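Local coordinates for protein nourseothricin acetyltransferase (Streptomyces noursei, PDB 5C82) that probably transfers an acetyl group to the antibiotic nourseothricin and so confers resistance to it, as a member of the GNAT acetyltransferase family, at residues A[9-15]-A[80-86]. The protein carries 1 engineered substitution. Numbering follows the deposited sequence.
Sequences AYRYRTS and RTFVAYG
Arg11 pairs with Tyr85 and Arg13 with Val83 as the hydrogen-bonded pairs of an antiparallel ladder between strand 11-14 and strand 79-85. Each pair is closed by two backbone bonds: Arg11 N to Tyr85 O and Tyr85 N to Arg11 O, then Arg13 N to Val83 O (3.2 Å) and the tighter Val83 N to Arg13 O (2.9 Å). Past the end of strand 11-14, Ser15 N still donates to Thr81 O at 2.9 Å, and a water joins Ser15 OG to Thr81 N beside it.

Among the side chains, Arg80 stretches out to Thr14, and its NE donates to Thr14 OG1 at 3.0 Å, nearly straight at 160° and in the plane of the guanidinium, while NH2 adds a weak bond; the two side chains cross at about a right angle. Arg13 starts with CG wedged between its backbone N and carbonyl carbon (chi1 55°), which brings the extended chain back across Val83 and Tyr85. Val83 CG2 and Tyr85 CD1 lie over one face of its guanidinium, which meets the tyrosine ring obliquely, planes 27° apart, with NH2 3.6 Å from Tyr85 CE1. NH1 also donates to Thr14 O, and a salt bridge to Asp19 helps fix the group; Asp19 is hydrogen-bonded to Tyr85 OH as well.

On the other face of the sheet Tyr12 lays CE2 against Ala84 CB at 3.5 Å. At the strand end Tyr10 CD1 meets Gly86 CA obliquely at 3.7 Å.

Strand 11-14 is one edge of the mixed GNAT sheet within this chain, and strand 79-85 ties it to strand 91-100. The side chains of Tyr10, Tyr12 and Arg80 rest on helix 122-137, with His117 bonded to Tyr10 OH, whereas helix 20-25 covers Val83 and Tyr85 on the opposite face.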
loop_
_atom_site.group_PDB
_atom_site.type_symbol
_atom_site.label_atom_id
_atom_site.label_comp_id
_atom_site.label_asym_id
_atom_site.label_seq_id
_atom_site.Cartn_x
_atom_site.Cartn_y
_atom_site.Cartn_z
ATOM N N ALA A 9 -21.960 -2.727 -27.528
ATOM C CA ALA A 9 -21.073 -3.466 -28.460
ATOM C C ALA A 9 -20.184 -4.566 -27.815
ATOM O O ALA A 9 -19.462 -5.271 -28.543
ATOM C CB ALA A 9 -20.211 -2.505 -29.278
ATOM N N TYR A 10 -20.266 -4.750 -26.484
ATOM C CA TYR A 10 -19.420 -5.743 -25.825
ATOM C C TYR A 10 -20.189 -6.810 -25.046
ATOM O O TYR A 10 -21.374 -6.630 -24.730
ATOM C CB TYR A 10 -18.369 -5.056 -24.929
ATOM C CG TYR A 10 -17.499 -4.063 -25.673
ATOM C CD1 TYR A 10 -16.414 -4.488 -26.431
ATOM C CD2 TYR A 10 -17.784 -2.699 -25.648
ATOM C CE1 TYR A 10 -15.645 -3.587 -27.164
ATOM C CE2 TYR A 10 -17.032 -1.789 -26.391
ATOM C CZ TYR A 10 -15.941 -2.235 -27.120
ATOM O OH TYR A 10 -15.161 -1.337 -27.799
ATOM N N ARG A 11 -19.503 -7.934 -24.755
ATOM C CA ARG A 11 -20.042 -9.035 -23.946
ATOM C C ARG A 11 -19.178 -9.096 -22.729
ATOM O O ARG A 11 -17.980 -8.851 -22.828
ATOM C CB ARG A 11 -20.029 -10.374 -24.699
ATOM C CG ARG A 11 -20.916 -10.350 -25.948
ATOM C CD ARG A 11 -20.722 -11.593 -26.804
ATOM N NE ARG A 11 -21.619 -11.580 -27.968
ATOM C CZ ARG A 11 -22.890 -11.965 -27.937
ATOM N NH1 ARG A 11 -23.428 -12.426 -26.808
ATOM N NH2 ARG A 11 -23.628 -11.918 -29.035
ATOM N N TYR A 12 -19.772 -9.381 -21.575
ATOM C CA TYR A 12 -19.039 -9.378 -20.317
ATOM C C TYR A 12 -19.309 -10.637 -19.557
ATOM O O TYR A 12 -20.435 -11.103 -19.544
ATOM C CB TYR A 12 -19.464 -8.179 -19.452
ATOM C CG TYR A 12 -19.256 -6.840 -20.111
ATOM C CD1 TYR A 12 -20.255 -6.260 -20.892
ATOM C CD2 TYR A 12 -18.081 -6.115 -19.906
ATOM C CE1 TYR A 12 -20.067 -5.019 -21.499
ATOM C CE2 TYR A 12 -17.875 -4.884 -20.527
ATOM C CZ TYR A 12 -18.864 -4.350 -21.334
ATOM O OH TYR A 12 -18.646 -3.137 -21.924
ATOM N N ARG A 13 -18.278 -11.173 -18.901
ATOM C CA ARG A 13 -18.386 -12.373 -18.077
ATOM C C ARG A 13 -17.209 -12.516 -17.112
ATOM O O ARG A 13 -16.223 -11.779 -17.183
ATOM C CB ARG A 13 -18.510 -13.656 -18.948
ATOM C CG ARG A 13 -17.416 -13.876 -19.987
ATOM C CD ARG A 13 -17.477 -15.307 -20.522
ATOM N NE ARG A 13 -16.543 -15.548 -21.626
ATOM C CZ ARG A 13 -15.238 -15.767 -21.476
ATOM N NH1 ARG A 13 -14.697 -15.796 -20.266
ATOM N NH2 ARG A 13 -14.469 -15.974 -22.534
ATOM N N THR A 14 -17.304 -13.510 -16.243
ATOM C CA THR A 14 -16.210 -13.869 -15.371
ATOM C C THR A 14 -15.207 -14.619 -16.279
ATOM O O THR A 14 -15.616 -15.263 -17.263
ATOM C CB THR A 14 -16.744 -14.622 -14.154
ATOM O OG1 THR A 14 -17.457 -13.683 -13.349
ATOM C CG2 THR A 14 -15.647 -15.236 -13.320
ATOM N N SER A 15 -13.910 -14.420 -16.030
ATOM C CA SER A 15 -12.864 -15.068 -16.816
ATOM C C SER A 15 -12.898 -16.600 -16.589
ATOM O O SER A 15 -13.396 -17.078 -15.566
ATOM C CB SER A 15 -11.490 -14.560 -16.397
ATOM O OG SER A 15 -11.163 -15.116 -15.131
ATOM N N ARG A 80 -11.461 -12.185 -8.133
ATOM C CA ARG A 80 -12.245 -12.350 -9.365
ATOM C C ARG A 80 -11.692 -11.517 -10.522
ATOM O O ARG A 80 -11.184 -10.420 -10.299
ATOM C CB ARG A 80 -13.722 -12.004 -9.146
ATOM C CG ARG A 80 -14.665 -12.630 -10.181
ATOM C CD ARG A 80 -16.056 -12.630 -9.627
ATOM N NE ARG A 80 -16.986 -13.464 -10.375
ATOM C CZ ARG A 80 -17.909 -14.223 -9.803
ATOM N NH1 ARG A 80 -18.007 -14.279 -8.478
ATOM N NH2 ARG A 80 -18.734 -14.948 -10.548
ATOM N N THR A 81 -11.809 -12.046 -11.751
ATOM C CA THR A 81 -11.431 -11.378 -12.994
ATOM C C THR A 81 -12.656 -11.309 -13.903
ATOM O O THR A 81 -13.281 -12.332 -14.173
ATOM C CB THR A 81 -10.250 -12.089 -13.709
ATOM O OG1 THR A 81 -9.117 -12.123 -12.851
ATOM C CG2 THR A 81 -9.864 -11.421 -15.046
ATOM N N PHE A 82 -12.970 -10.105 -14.398
ATOM C CA PHE A 82 -14.037 -9.880 -15.362
ATOM C C PHE A 82 -13.422 -9.503 -16.698
ATOM O O PHE A 82 -12.492 -8.699 -16.747
ATOM C CB PHE A 82 -15.014 -8.796 -14.892
ATOM C CG PHE A 82 -15.689 -9.120 -13.590
ATOM C CD1 PHE A 82 -16.768 -9.998 -13.549
ATOM C CD2 PHE A 82 -15.308 -8.481 -12.417
ATOM C CE1 PHE A 82 -17.402 -10.289 -12.342
ATOM C CE2 PHE A 82 -15.939 -8.770 -11.208
ATOM C CZ PHE A 82 -16.996 -9.657 -11.178
ATOM N N VAL A 83 -13.925 -10.108 -17.781
ATOM C CA VAL A 83 -13.430 -9.859 -19.142
ATOM C C VAL A 83 -14.523 -9.225 -19.968
ATOM O O VAL A 83 -15.698 -9.495 -19.731
ATOM C CB VAL A 83 -12.885 -11.153 -19.829
ATOM C CG1 VAL A 83 -11.554 -11.604 -19.219
ATOM C CG2 VAL A 83 -13.924 -12.288 -19.823
ATOM N N ALA A 84 -14.136 -8.438 -20.958
ATOM C CA ALA A 84 -15.025 -7.797 -21.935
ATOM C C ALA A 84 -14.556 -8.195 -23.327
ATOM O O ALA A 84 -13.384 -7.995 -23.655
ATOM C CB ALA A 84 -14.979 -6.278 -21.795
ATOM N N TYR A 85 -15.438 -8.813 -24.117
ATOM C CA TYR A 85 -15.115 -9.239 -25.488
ATOM C C TYR A 85 -15.917 -8.442 -26.506
ATOM O O TYR A 85 -17.105 -8.206 -26.321
ATOM C CB TYR A 85 -15.356 -10.748 -25.677
ATOM C CG TYR A 85 -14.206 -11.608 -25.195
ATOM C CD1 TYR A 85 -14.145 -12.052 -23.878
ATOM C CD2 TYR A 85 -13.189 -11.997 -26.063
ATOM C CE1 TYR A 85 -13.079 -12.822 -23.425
ATOM C CE2 TYR A 85 -12.119 -12.780 -25.622
ATOM C CZ TYR A 85 -12.068 -13.186 -24.302
ATOM O OH TYR A 85 -11.020 -13.955 -23.863
ATOM N N GLY A 86 -15.259 -8.049 -27.582
ATOM C CA GLY A 86 -15.899 -7.338 -28.680
ATOM C C GLY A 86 -16.609 -8.285 -29.628
ATOM O O GLY A 86 -16.539 -9.504 -29.440
HETATM O O HOH W 1 -12.130 -14.981 -12.560
#